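Local coordinates for protein YPL144W (Saccharomyces cerevisiae, PDB 2Z5B) that works with its partner Irc25 as a heterodimeric chaperone of 20S proteasome assembly, helping the alpha-ring to form, and is also involved in maintaining telomere length, at residues Arg97-His102 with Tyr136-Cys141; Leu43-Lys48 with Arg101-Ile106; Glu109-Pro114 with Lys140-Leu145. One frame throughout, in Å; residues are numbered along the deposited sequence.

Contact 1: Arg97-His102 with Tyr136-Cys141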
ATOM      1  N   ARG A  97      -2.167 -11.447  12.512  1.00 31.27           N
ATOM      2  CA  ARG A  97      -1.462 -10.300  13.126  1.00 32.26           C
ATOM      3  C   ARG A  97      -0.031 -10.596  13.554  1.00 31.82           C
ATOM      4  O   ARG A  97       0.889  -9.780  13.301  1.00 31.51           O
ATOM      5  CB  ARG A  97      -2.235  -9.724  14.327  1.00 32.51           C
ATOM      6  CG  ARG A  97      -1.939  -8.237  14.599  1.00 32.97           C
ATOM      7  CD  ARG A  97      -2.547  -7.742  15.917  1.00 33.80           C
ATOM      8  NE  ARG A  97      -3.948  -8.151  16.034  1.00 36.32           N
ATOM      9  CZ  ARG A  97      -4.392  -9.128  16.818  1.00 38.46           C
ATOM     10  NH1 ARG A  97      -3.555  -9.823  17.590  1.00 38.55           N
ATOM     11  NH2 ARG A  97      -5.681  -9.415  16.814  1.00 38.86           N
ATOM     12  N   ASP A  98       0.159 -11.739  14.224  1.00 31.84           N
ATOM     13  CA  ASP A  98       1.504 -12.201  14.628  1.00 31.66           C
ATOM     14  C   ASP A  98       2.441 -12.227  13.437  1.00 30.34           C
ATOM     15  O   ASP A  98       3.559 -11.720  13.503  1.00 29.47           O
ATOM     16  CB  ASP A  98       1.467 -13.600  15.275  1.00 31.15           C
ATOM     17  CG  ASP A  98       0.941 -13.576  16.706  1.00 35.88           C
ATOM     18  OD1 ASP A  98       0.632 -12.465  17.227  1.00 36.09           O
ATOM     19  OD2 ASP A  98       0.816 -14.677  17.296  1.00 37.45           O
ATOM     20  N   MET A  99       1.982 -12.830  12.342  1.00 29.96           N
ATOM     21  CA  MET A  99       2.824 -12.985  11.161  1.00 29.61           C
ATOM     22  C   MET A  99       3.236 -11.639  10.566  1.00 29.67           C
ATOM     23  O   MET A  99       4.417 -11.436  10.272  1.00 29.59           O
ATOM     24  CB  MET A  99       2.122 -13.823  10.092  1.00 29.57           C
ATOM     25  CG  MET A  99       2.885 -13.891   8.779  1.00 30.82           C
ATOM     26  SD  MET A  99       4.541 -14.585   8.989  1.00 35.80           S
ATOM     27  CE  MET A  99       4.033 -16.282   9.127  1.00 32.76           C
ATOM     28  N   ALA A 100       2.253 -10.755  10.376  1.00 28.99           N
ATOM     29  CA  ALA A 100       2.476  -9.431   9.776  1.00 28.99           C
ATOM     30  C   ALA A 100       3.363  -8.581  10.664  1.00 28.75           C
ATOM     31  O   ALA A 100       4.252  -7.883  10.177  1.00 28.87           O
ATOM     32  CB  ALA A 100       1.145  -8.730   9.543  1.00 29.41           C
ATOM     33  N   ARG A 101       3.130  -8.661  11.978  1.00 29.17           N
ATOM     34  CA  ARG A 101       3.949  -7.943  12.962  1.00 29.37           C
ATOM     35  C   ARG A 101       5.381  -8.416  12.926  1.00 28.87           C
ATOM     36  O   ARG A 101       6.281  -7.603  12.792  1.00 29.12           O
ATOM     37  CB  ARG A 101       3.397  -8.108  14.383  1.00 29.30           C
ATOM     38  CG  ARG A 101       4.272  -7.446  15.458  1.00 31.86           C
ATOM     39  CD  ARG A 101       3.559  -7.509  16.815  1.00 34.61           C
ATOM     40  NE  ARG A 101       3.126  -8.876  17.169  1.00 38.28           N
ATOM     41  CZ  ARG A 101       3.872  -9.792  17.783  1.00 38.27           C
ATOM     42  NH1 ARG A 101       5.135  -9.545  18.135  1.00 38.40           N
ATOM     43  NH2 ARG A 101       3.349 -10.976  18.051  1.00 39.38           N
ATOM     44  N   HIS A 102       5.584  -9.729  13.059  1.00 29.24           N
ATOM     45  CA  HIS A 102       6.927 -10.308  13.002  1.00 29.08           C
ATOM     46  C   HIS A 102       7.634 -10.000  11.700  1.00 28.96           C
ATOM     47  O   HIS A 102       8.809  -9.628  11.709  1.00 29.04           O
ATOM     48  CB  HIS A 102       6.893 -11.822  13.204  1.00 29.83           C
ATOM     49  CG  HIS A 102       6.641 -12.233  14.621  1.00 30.59           C
ATOM     50  ND1 HIS A 102       5.945 -13.373  14.949  1.00 32.20           N
ATOM     51  CD2 HIS A 102       6.982 -11.649  15.796  1.00 33.04           C
ATOM     52  CE1 HIS A 102       5.858 -13.476  16.265  1.00 33.62           C
ATOM     53  NE2 HIS A 102       6.482 -12.444  16.803  1.00 34.59           N
ATOM     54  N   TYR A 136       9.436 -20.735   9.021  1.00 32.94           N
ATOM     55  CA  TYR A 136       9.737 -20.943   7.602  1.00 32.94           C
ATOM     56  C   TYR A 136       9.372 -19.714   6.771  1.00 32.33           C
ATOM     57  O   TYR A 136      10.156 -19.273   5.938  1.00 31.94           O
ATOM     58  CB  TYR A 136       8.962 -22.145   7.073  1.00 33.93           C
ATOM     59  CG  TYR A 136       9.110 -22.370   5.593  1.00 35.80           C
ATOM     60  CD1 TYR A 136      10.246 -22.998   5.075  1.00 36.93           C
ATOM     61  CD2 TYR A 136       8.113 -21.977   4.708  1.00 36.74           C
ATOM     62  CE1 TYR A 136      10.389 -23.220   3.709  1.00 37.25           C
ATOM     63  CE2 TYR A 136       8.248 -22.185   3.349  1.00 36.51           C
ATOM     64  CZ  TYR A 136       9.384 -22.817   2.857  1.00 36.36           C
ATOM     65  OH  TYR A 136       9.517 -23.029   1.508  1.00 36.15           O
ATOM     66  N   ILE A 137       8.170 -19.177   6.985  1.00 31.93           N
ATOM     67  CA  ILE A 137       7.695 -18.071   6.151  1.00 31.43           C
ATOM     68  C   ILE A 137       8.596 -16.846   6.357  1.00 31.60           C
ATOM     69  O   ILE A 137       9.043 -16.220   5.398  1.00 31.34           O
ATOM     70  CB  ILE A 137       6.209 -17.732   6.415  1.00 31.25           C
ATOM     71  CG1 ILE A 137       5.295 -18.884   5.972  1.00 31.04           C
ATOM     72  CG2 ILE A 137       5.809 -16.447   5.692  1.00 32.08           C
ATOM     73  CD1 ILE A 137       3.872 -18.799   6.500  1.00 30.47           C
ATOM     74  N   LEU A 138       8.864 -16.512   7.617  1.00 31.14           N
ATOM     75  CA  LEU A 138       9.758 -15.401   7.915  1.00 31.31           C
ATOM     76  C   LEU A 138      11.151 -15.541   7.284  1.00 32.05           C
ATOM     77  O   LEU A 138      11.622 -14.616   6.610  1.00 31.45           O
ATOM     78  CB  LEU A 138       9.857 -15.171   9.427  1.00 30.78           C
ATOM     79  CG  LEU A 138       8.567 -14.849  10.171  1.00 30.90           C
ATOM     80  CD1 LEU A 138       8.756 -15.024  11.698  1.00 30.92           C
ATOM     81  CD2 LEU A 138       8.082 -13.427   9.854  1.00 29.73           C
ATOM     82  N   LYS A 139      11.805 -16.691   7.487  1.00 32.89           N
ATOM     83  CA  LYS A 139      13.168 -16.881   6.940  1.00 34.18           C
ATOM     84  C   LYS A 139      13.223 -16.859   5.416  1.00 33.67           C
ATOM     85  O   LYS A 139      14.146 -16.289   4.829  1.00 33.98           O
ATOM     86  CB  LYS A 139      13.844 -18.141   7.512  1.00 35.10           C
ATOM     87  CG  LYS A 139      13.368 -19.480   6.956  1.00 38.15           C
ATOM     88  CD  LYS A 139      14.406 -20.066   5.979  1.00 43.58           C
ATOM     89  CE  LYS A 139      14.306 -21.585   5.900  1.00 45.73           C
ATOM     90  NZ  LYS A 139      15.310 -22.198   4.962  1.00 48.27           N
ATOM     91  N   LYS A 140      12.225 -17.445   4.765  1.00 33.28           N
ATOM     92  CA  LYS A 140      12.211 -17.437   3.307  1.00 33.06           C
ATOM     93  C   LYS A 140      12.049 -16.028   2.763  1.00 32.87           C
ATOM     94  O   LYS A 140      12.614 -15.695   1.724  1.00 32.10           O
ATOM     95  CB  LYS A 140      11.128 -18.356   2.730  1.00 33.25           C
ATOM     96  CG  LYS A 140      11.376 -19.876   2.968  1.00 35.06           C
ATOM     97  CD  LYS A 140      12.731 -20.394   2.459  1.00 36.51           C
ATOM     98  CE  LYS A 140      12.613 -20.994   1.062  1.00 38.37           C
ATOM     99  NZ  LYS A 140      13.834 -21.771   0.648  1.00 41.04           N
ATOM    100  N   CYS A 141      11.288 -15.198   3.472  1.00 32.61           N
ATOM    101  CA  CYS A 141      11.108 -13.814   3.033  1.00 33.03           C
ATOM    102  C   CYS A 141      12.367 -12.999   3.271  1.00 33.16           C
ATOM    103  O   CYS A 141      12.735 -12.179   2.444  1.00 33.43           O
ATOM    104  CB  CYS A 141       9.882 -13.174   3.686  1.00 32.56           C
ATOM    105  SG  CYS A 141       8.301 -13.770   2.997  1.00 33.26           S
TER

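Contact 2: Leu43-Lys48 with Arg101-Ile106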
ATOM      1  N   LEU A  43       6.217  -5.160   1.436  1.00 25.55           N
ATOM      2  CA  LEU A  43       6.097  -6.571   1.084  1.00 25.41           C
ATOM      3  C   LEU A  43       4.651  -6.969   1.112  1.00 24.97           C
ATOM      4  O   LEU A  43       3.941  -6.694   2.090  1.00 25.16           O
ATOM      5  CB  LEU A  43       6.926  -7.462   2.024  1.00 24.67           C
ATOM      6  CG  LEU A  43       6.743  -8.980   1.868  1.00 25.60           C
ATOM      7  CD1 LEU A  43       7.285  -9.440   0.523  1.00 27.65           C
ATOM      8  CD2 LEU A  43       7.436  -9.739   2.972  1.00 26.90           C
ATOM      9  N   VAL A  44       4.190  -7.558   0.011  1.00 24.77           N
ATOM     10  CA  VAL A  44       2.893  -8.244   0.011  1.00 24.87           C
ATOM     11  C   VAL A  44       3.214  -9.740  -0.053  1.00 25.05           C
ATOM     12  O   VAL A  44       3.978 -10.187  -0.931  1.00 25.66           O
ATOM     13  CB  VAL A  44       1.988  -7.819  -1.169  1.00 25.54           C
ATOM     14  CG1 VAL A  44       0.625  -8.511  -1.078  1.00 23.97           C
ATOM     15  CG2 VAL A  44       1.818  -6.291  -1.183  1.00 25.74           C
ATOM     16  N   VAL A  45       2.687 -10.504   0.902  1.00 24.90           N
ATOM     17  CA  VAL A  45       3.004 -11.939   0.985  1.00 26.63           C
ATOM     18  C   VAL A  45       1.759 -12.762   1.339  1.00 26.94           C
ATOM     19  O   VAL A  45       0.910 -12.315   2.087  1.00 27.32           O
ATOM     20  CB  VAL A  45       4.224 -12.238   1.918  1.00 26.19           C
ATOM     21  CG1 VAL A  45       3.984 -11.759   3.356  1.00 28.50           C
ATOM     22  CG2 VAL A  45       4.606 -13.760   1.890  1.00 26.38           C
ATOM     23  N   GLY A  46       1.642 -13.937   0.733  1.00 28.34           N
ATOM     24  CA  GLY A  46       0.517 -14.831   0.991  1.00 28.92           C
ATOM     25  C   GLY A  46       0.824 -16.207   0.453  1.00 29.82           C
ATOM     26  O   GLY A  46       1.882 -16.428  -0.133  1.00 28.93           O
ATOM     27  N   PHE A  47      -0.111 -17.133   0.648  1.00 31.09           N
ATOM     28  CA  PHE A  47       0.003 -18.439   0.031  1.00 32.74           C
ATOM     29  C   PHE A  47      -0.342 -18.324  -1.444  1.00 34.45           C
ATOM     30  O   PHE A  47      -1.000 -17.375  -1.865  1.00 34.80           O
ATOM     31  CB  PHE A  47      -0.890 -19.459   0.749  1.00 33.00           C
ATOM     32  CG  PHE A  47      -0.572 -19.621   2.215  1.00 32.65           C
ATOM     33  CD1 PHE A  47       0.744 -19.708   2.649  1.00 33.81           C
ATOM     34  CD2 PHE A  47      -1.592 -19.717   3.152  1.00 34.83           C
ATOM     35  CE1 PHE A  47       1.042 -19.857   4.007  1.00 32.77           C
ATOM     36  CE2 PHE A  47      -1.306 -19.876   4.500  1.00 33.25           C
ATOM     37  CZ  PHE A  47       0.022 -19.943   4.923  1.00 33.69           C
ATOM     38  N   LYS A  48       0.142 -19.269  -2.236  1.00 36.11           N
ATOM     39  CA  LYS A  48      -0.169 -19.293  -3.651  1.00 38.13           C
ATOM     40  C   LYS A  48      -1.041 -20.500  -3.976  1.00 39.17           C
ATOM     41  O   LYS A  48      -0.828 -21.590  -3.451  1.00 38.70           O
ATOM     42  CB  LYS A  48       1.112 -19.375  -4.466  1.00 38.09           C
ATOM     43  CG  LYS A  48       0.898 -19.157  -5.961  1.00 40.92           C
ATOM     44  CD  LYS A  48       2.052 -19.658  -6.799  1.00 45.79           C
ATOM     45  CE  LYS A  48       3.372 -19.394  -6.144  1.00 48.63           C
ATOM     46  NZ  LYS A  48       3.484 -18.033  -5.550  1.00 52.48           N
ATOM     47  N   ARG A 101       3.130  -8.661  11.978  1.00 29.17           N
ATOM     48  CA  ARG A 101       3.949  -7.943  12.962  1.00 29.37           C
ATOM     49  C   ARG A 101       5.381  -8.416  12.926  1.00 28.87           C
ATOM     50  O   ARG A 101       6.281  -7.603  12.792  1.00 29.12           O
ATOM     51  CB  ARG A 101       3.397  -8.108  14.383  1.00 29.30           C
ATOM     52  CG  ARG A 101       4.272  -7.446  15.458  1.00 31.86           C
ATOM     53  CD  ARG A 101       3.559  -7.509  16.815  1.00 34.61           C
ATOM     54  NE  ARG A 101       3.126  -8.876  17.169  1.00 38.28           N
ATOM     55  CZ  ARG A 101       3.872  -9.792  17.783  1.00 38.27           C
ATOM     56  NH1 ARG A 101       5.135  -9.545  18.135  1.00 38.40           N
ATOM     57  NH2 ARG A 101       3.349 -10.976  18.051  1.00 39.38           N
ATOM     58  N   HIS A 102       5.584  -9.729  13.059  1.00 29.24           N
ATOM     59  CA  HIS A 102       6.927 -10.308  13.002  1.00 29.08           C
ATOM     60  C   HIS A 102       7.634 -10.000  11.700  1.00 28.96           C
ATOM     61  O   HIS A 102       8.809  -9.628  11.709  1.00 29.04           O
ATOM     62  CB  HIS A 102       6.893 -11.822  13.204  1.00 29.83           C
ATOM     63  CG  HIS A 102       6.641 -12.233  14.621  1.00 30.59           C
ATOM     64  ND1 HIS A 102       5.945 -13.373  14.949  1.00 32.20           N
ATOM     65  CD2 HIS A 102       6.982 -11.649  15.796  1.00 33.04           C
ATOM     66  CE1 HIS A 102       5.858 -13.476  16.265  1.00 33.62           C
ATOM     67  NE2 HIS A 102       6.482 -12.444  16.803  1.00 34.59           N
ATOM     68  N   MET A 103       6.919 -10.169  10.587  1.00 28.02           N
ATOM     69  CA  MET A 103       7.489  -9.882   9.272  1.00 27.98           C
ATOM     70  C   MET A 103       8.009  -8.465   9.172  1.00 27.63           C
ATOM     71  O   MET A 103       9.165  -8.256   8.841  1.00 28.18           O
ATOM     72  CB  MET A 103       6.479 -10.163   8.154  1.00 27.89           C
ATOM     73  CG  MET A 103       7.089 -10.150   6.759  1.00 27.60           C
ATOM     74  SD  MET A 103       8.235 -11.508   6.478  1.00 33.59           S
ATOM     75  CE  MET A 103       7.067 -12.842   6.223  1.00 30.04           C
ATOM     76  N   ALA A 104       7.163  -7.490   9.470  1.00 28.15           N
ATOM     77  CA  ALA A 104       7.553  -6.097   9.348  1.00 28.24           C
ATOM     78  C   ALA A 104       8.695  -5.777  10.304  1.00 29.02           C
ATOM     79  O   ALA A 104       9.656  -5.147   9.904  1.00 28.72           O
ATOM     80  CB  ALA A 104       6.368  -5.188   9.598  1.00 28.00           C
ATOM     81  N   THR A 105       8.570  -6.213  11.555  1.00 29.88           N
ATOM     82  CA  THR A 105       9.558  -5.895  12.590  1.00 31.75           C
ATOM     83  C   THR A 105      10.912  -6.524  12.294  1.00 31.07           C
ATOM     84  O   THR A 105      11.940  -5.860  12.393  1.00 31.74           O
ATOM     85  CB  THR A 105       9.064  -6.316  14.003  1.00 32.12           C
ATOM     86  OG1 THR A 105       7.763  -5.756  14.236  1.00 34.60           O
ATOM     87  CG2 THR A 105       9.989  -5.735  15.090  1.00 33.92           C
ATOM     88  N   ILE A 106      10.917  -7.798  11.916  1.00 31.69           N
ATOM     89  CA  ILE A 106      12.171  -8.477  11.601  1.00 32.20           C
ATOM     90  C   ILE A 106      12.830  -7.915  10.319  1.00 32.47           C
ATOM     91  O   ILE A 106      14.060  -7.733  10.269  1.00 31.18           O
ATOM     92  CB  ILE A 106      12.006 -10.020  11.530  1.00 32.62           C
ATOM     93  CG1 ILE A 106      11.679 -10.576  12.921  1.00 34.40           C
ATOM     94  CG2 ILE A 106      13.305 -10.683  11.049  1.00 33.40           C
ATOM     95  CD1 ILE A 106      10.800 -11.820  12.903  1.00 36.29           C
TER

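Contact 3: Glu109-Pro114 with Lys140-Leu145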
ATOM      1  N   GLU A 109      14.364  -4.503  11.290  1.00 38.73           N
ATOM      2  CA  GLU A 109      15.611  -4.777  12.015  1.00 40.50           C
ATOM      3  C   GLU A 109      16.701  -5.262  11.064  1.00 39.87           C
ATOM      4  O   GLU A 109      17.818  -4.734  11.058  1.00 41.02           O
ATOM      5  CB  GLU A 109      15.378  -5.798  13.138  1.00 40.02           C
ATOM      6  CG  GLU A 109      14.664  -5.219  14.335  1.00 42.84           C
ATOM      7  CD  GLU A 109      14.227  -6.255  15.358  1.00 43.29           C
ATOM      8  OE1 GLU A 109      13.370  -7.107  15.020  1.00 45.45           O
ATOM      9  OE2 GLU A 109      14.724  -6.186  16.514  1.00 46.94           O
ATOM     10  N   ARG A 110      16.370  -6.253  10.242  1.00 39.30           N
ATOM     11  CA  ARG A 110      17.360  -6.887   9.392  1.00 38.71           C
ATOM     12  C   ARG A 110      18.024  -5.889   8.452  1.00 38.63           C
ATOM     13  O   ARG A 110      19.232  -5.948   8.224  1.00 38.18           O
ATOM     14  CB  ARG A 110      16.741  -8.061   8.619  1.00 38.96           C
ATOM     15  CG  ARG A 110      17.721  -8.881   7.781  1.00 40.22           C
ATOM     16  CD  ARG A 110      18.946  -9.354   8.583  1.00 42.46           C
ATOM     17  NE  ARG A 110      19.887 -10.117   7.760  1.00 43.68           N
ATOM     18  CZ  ARG A 110      20.738  -9.587   6.882  1.00 44.92           C
ATOM     19  NH1 ARG A 110      20.779  -8.277   6.682  1.00 46.22           N
ATOM     20  NH2 ARG A 110      21.549 -10.379   6.187  1.00 46.61           N
ATOM     21  N   PHE A 111      17.243  -4.950   7.931  1.00 38.32           N
ATOM     22  CA  PHE A 111      17.744  -4.094   6.869  1.00 38.40           C
ATOM     23  C   PHE A 111      17.857  -2.633   7.248  1.00 38.41           C
ATOM     24  O   PHE A 111      18.260  -1.813   6.428  1.00 38.89           O
ATOM     25  CB  PHE A 111      16.923  -4.308   5.594  1.00 37.89           C
ATOM     26  CG  PHE A 111      16.962  -5.725   5.108  1.00 37.57           C
ATOM     27  CD1 PHE A 111      18.127  -6.246   4.527  1.00 37.14           C
ATOM     28  CD2 PHE A 111      15.859  -6.553   5.262  1.00 37.29           C
ATOM     29  CE1 PHE A 111      18.175  -7.559   4.098  1.00 37.05           C
ATOM     30  CE2 PHE A 111      15.900  -7.866   4.836  1.00 36.82           C
ATOM     31  CZ  PHE A 111      17.057  -8.371   4.247  1.00 37.38           C
ATOM     32  N   ASN A 112      17.520  -2.335   8.502  1.00 38.50           N
ATOM     33  CA  ASN A 112      17.630  -1.000   9.071  1.00 38.85           C
ATOM     34  C   ASN A 112      16.915   0.052   8.220  1.00 38.16           C
ATOM     35  O   ASN A 112      17.480   1.096   7.891  1.00 38.22           O
ATOM     36  CB  ASN A 112      19.107  -0.647   9.330  1.00 39.33           C
ATOM     37  CG  ASN A 112      19.285   0.629  10.160  1.00 41.46           C
ATOM     38  OD1 ASN A 112      20.352   1.246  10.139  1.00 44.02           O
ATOM     39  ND2 ASN A 112      18.254   1.020  10.886  1.00 40.94           N
ATOM     40  N   ARG A 113      15.665  -0.245   7.865  1.00 36.66           N
ATOM     41  CA  ARG A 113      14.836   0.684   7.098  1.00 35.76           C
ATOM     42  C   ARG A 113      13.360   0.486   7.430  1.00 33.81           C
ATOM     43  O   ARG A 113      12.995  -0.548   7.984  1.00 33.87           O
ATOM     44  CB  ARG A 113      15.070   0.480   5.603  1.00 36.17           C
ATOM     45  CG  ARG A 113      14.675  -0.884   5.077  1.00 39.03           C
ATOM     46  CD  ARG A 113      15.398  -1.162   3.786  1.00 42.45           C
ATOM     47  NE  ARG A 113      15.471   0.056   3.005  1.00 44.84           N
ATOM     48  CZ  ARG A 113      16.596   0.588   2.540  1.00 44.88           C
ATOM     49  NH1 ARG A 113      16.536   1.718   1.857  1.00 43.45           N
ATOM     50  NH2 ARG A 113      17.759  -0.015   2.724  1.00 44.57           N
ATOM     51  N   PRO A 114      12.505   1.468   7.084  1.00 32.43           N
ATOM     52  CA  PRO A 114      11.095   1.247   7.373  1.00 30.87           C
ATOM     53  C   PRO A 114      10.569   0.116   6.474  1.00 29.83           C
ATOM     54  O   PRO A 114      11.173  -0.163   5.424  1.00 27.94           O
ATOM     55  CB  PRO A 114      10.434   2.588   7.031  1.00 31.18           C
ATOM     56  CG  PRO A 114      11.582   3.578   6.820  1.00 32.30           C
ATOM     57  CD  PRO A 114      12.748   2.757   6.407  1.00 31.96           C
ATOM     58  N   LYS A 140      12.225 -17.445   4.765  1.00 33.28           N
ATOM     59  CA  LYS A 140      12.211 -17.437   3.307  1.00 33.06           C
ATOM     60  C   LYS A 140      12.049 -16.028   2.763  1.00 32.87           C
ATOM     61  O   LYS A 140      12.614 -15.695   1.724  1.00 32.10           O
ATOM     62  CB  LYS A 140      11.128 -18.356   2.730  1.00 33.25           C
ATOM     63  CG  LYS A 140      11.376 -19.876   2.968  1.00 35.06           C
ATOM     64  CD  LYS A 140      12.731 -20.394   2.459  1.00 36.51           C
ATOM     65  CE  LYS A 140      12.613 -20.994   1.062  1.00 38.37           C
ATOM     66  NZ  LYS A 140      13.834 -21.771   0.648  1.00 41.04           N
ATOM     67  N   CYS A 141      11.288 -15.198   3.472  1.00 32.61           N
ATOM     68  CA  CYS A 141      11.108 -13.814   3.033  1.00 33.03           C
ATOM     69  C   CYS A 141      12.367 -12.999   3.271  1.00 33.16           C
ATOM     70  O   CYS A 141      12.735 -12.179   2.444  1.00 33.43           O
ATOM     71  CB  CYS A 141       9.882 -13.174   3.686  1.00 32.56           C
ATOM     72  SG  CYS A 141       8.301 -13.770   2.997  1.00 33.26           S
ATOM     73  N   LEU A 142      13.031 -13.233   4.396  1.00 33.95           N
ATOM     74  CA  LEU A 142      14.332 -12.612   4.662  1.00 35.34           C
ATOM     75  C   LEU A 142      15.385 -12.983   3.617  1.00 35.60           C
ATOM     76  O   LEU A 142      16.117 -12.122   3.114  1.00 35.99           O
ATOM     77  CB  LEU A 142      14.834 -13.026   6.044  1.00 35.42           C
ATOM     78  CG  LEU A 142      14.244 -12.299   7.244  1.00 37.34           C
ATOM     79  CD1 LEU A 142      15.019 -12.703   8.475  1.00 39.22           C
ATOM     80  CD2 LEU A 142      14.326 -10.781   7.032  1.00 39.07           C
ATOM     81  N   ASP A 143      15.473 -14.277   3.323  1.00 36.41           N
ATOM     82  CA  ASP A 143      16.343 -14.800   2.280  1.00 37.19           C
ATOM     83  C   ASP A 143      16.134 -14.144   0.924  1.00 36.99           C
ATOM     84  O   ASP A 143      17.088 -13.719   0.272  1.00 36.20           O
ATOM     85  CB  ASP A 143      16.114 -16.292   2.141  1.00 37.94           C
ATOM     86  CG  ASP A 143      17.169 -17.083   2.814  1.00 41.43           C
ATOM     87  OD1 ASP A 143      17.469 -16.791   3.998  1.00 44.19           O
ATOM     88  OD2 ASP A 143      17.723 -17.979   2.137  1.00 48.22           O
ATOM     89  N   LEU A 144      14.879 -14.073   0.505  1.00 36.48           N
ATOM     90  CA  LEU A 144      14.536 -13.444  -0.753  1.00 37.19           C
ATOM     91  C   LEU A 144      15.012 -11.996  -0.783  1.00 37.07           C
ATOM     92  O   LEU A 144      15.677 -11.586  -1.727  1.00 36.80           O
ATOM     93  CB  LEU A 144      13.022 -13.530  -0.982  1.00 37.37           C
ATOM     94  CG  LEU A 144      12.491 -12.844  -2.237  1.00 38.37           C
ATOM     95  CD1 LEU A 144      13.107 -13.475  -3.495  1.00 39.37           C
ATOM     96  CD2 LEU A 144      10.985 -12.966  -2.267  1.00 39.05           C
ATOM     97  N   LEU A 145      14.672 -11.244   0.264  1.00 37.04           N
ATOM     98  CA  LEU A 145      15.026  -9.841   0.416  1.00 38.12           C
ATOM     99  C   LEU A 145      16.534  -9.570   0.458  1.00 39.27           C
ATOM    100  O   LEU A 145      17.000  -8.613  -0.152  1.00 38.99           O
ATOM    101  CB  LEU A 145      14.340  -9.255   1.657  1.00 37.75           C
ATOM    102  CG  LEU A 145      12.818  -9.143   1.519  1.00 37.80           C
ATOM    103  CD1 LEU A 145      12.160  -8.728   2.839  1.00 38.20           C
ATOM    104  CD2 LEU A 145      12.426  -8.189   0.386  1.00 37.81           C
TER

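Contact 1: Arg97-His102 with Tyr136-Cys141
Met99 and His102 of helix 94-111 meet Ile137 and Leu138 of helix 134-149, two helices packed side by side on the mixed beta-sheet of this alpha/beta fold. The short segments point the same general way, crossing at -27° with axes 10.8 Å apart, a spacing bridged chiefly by Met99. OD1 of Asp98 receives NH2 of Arg101, one turn on, at 3.2 Å in a salt bridge, lying in the guanidinium plane but reached from above the carboxylate. With CG anti to the backbone N (chi1 174°) and the chain bent at both following torsions, the thioether end of Met99 turns to the second helix. CE lies 3.6 Å from Ile137 CD1, the two side chains crossing at about a right angle, while SD passes Leu138 CD2 at 3.8 Å, the two chains lying alongside and pointing opposite ways. Ala100 faces away, onto Cys61 and Tyr63 of the sheet. The imidazole of His102 swings clear of 136-141 but stays with the second helix, its ND1 hydrogen-bonded to NE2 of His134 at that helix's start, the two rings at about 90°; CB of His102 touches Leu138, 3.9 Å from CD2 and 4.0 Å from CD1.

Contact 2: Leu43-Lys48 with Arg101-Ile106
Leu43 and Val45 meet Met103 in a purely apolar strand-to-helix contact close to the centre of the chain, where helix 94-111 lies against the mixed sheet. Strand 41-47 is an inner strand, bonded through its backbone to strand 115-121 on one edge and 24-31 on the other. Leu43 and Val45, two residues apart, send their side chains to the helix-covered face, whereas Val44 between them packs on Phe34 of the partner chain, YLR021W. The sheet is thus covered by helices on one face and meets the other subunit at Val44 on the other.

Met103 is the sole residue of 101-106 to touch this strand segment. Its CG stands anti to the backbone N (chi1 -169°), and bends at the next two torsions fold the thioether round beside the strand. Leu43 lies roughly perpendicular across it: CD2 rests 3.8 Å from Met103 CG and 4.0 Å from Met103 SD, so one methyl covers the middle of the chain. The terminal methyl reaches on to Val45, with CE 4.3 Å from CG1, a looser touch. Leu138 and Cys141 of helix 134-149 and Val117 of the neighbouring strand also pack on Met103, placing it where both helices and the sheet converge.

On the helix flank, Arg101 O takes two donors from Thr105: the backbone N at 2.9 Å and the hydroxyl OG1 at 2.8 Å, the latter from above the carbonyl plane. The Thr105 hydroxyl thus donates within its own helix. Across the contact itself, the joining of strand to helix rests on dispersion and the burial of methyl, methylene and sulfur surface, so the fit probably depends on shape more than on directed polar bonds.

Contact 3: Glu109-Pro114 with Lys140-Leu145
Phe111 and Arg110, at the C-terminal end of helix 94-111, pack against Leu142 and Leu145, one helical turn apart on helix 134-149. The adjacent ring atoms CE2 and CZ of Phe111 do the touching: CE2 lies 3.8 Å from Leu145 CB and 4.0 Å from Leu142 CD2, both approaching the ring obliquely. Neighbouring CZ is 3.9 Å from the same Leu145 CB. Leu142 CD2 also touches the aliphatic base of Arg110, 4.0 Å from CG, so this single methyl is shared by two successive residues.

Arg110 CG is anti to the backbone N (chi1 -175°), which places it over one face of the Phe111 ring, 3.5 Å above the plane and offset toward the rim. The ring is therefore backed within its own segment as well as met from the opposing helix. Farther out, Ile41 of the sheet packs on Phe111, while Ile106 and Ile107, a turn earlier on the first helix, extend the apolar seam along Leu142 and Leu145.

Just beyond, Asn112 leaves the helix with positive phi (53°), and the chain turns toward strand 115-121. Arg113 ties the turn to the chain before strand 41-47: its guanidinium group donates to the carbonyls of Arg35 and Ile39, while its own carbonyl accepts from Ser108 OG. The arrangement is a helix-helix contact at a helix C-terminal end, beside a helix-to-strand turn in an alpha/beta fold with paired helices over one sheet.

After strands 6-13 and 24-31, strand 41-47 opens contact 2, which closes a loop onto the middle of helix 94-111, spanning strands 58-67 and 83-87. Contact 1 opens where contact 2 closes, sharing Arg101 and His102, so the two loops overlap there; contact 2 closes before contact 3 opens. Contact 3 opens later than contact 1, at the helix's C-terminal end, but ends on the same stretch of helix 134-149, the two sharing Lys140 and Cys141 and both enclosing strand 115-121 and helix 128-132. Contacts 1 and 3 thus join the two helices at successive levels; contact 2 ties the first to the sheet. Cys141 SG, 3.6 Å from Met103 CE, links the helix pair to contact 2.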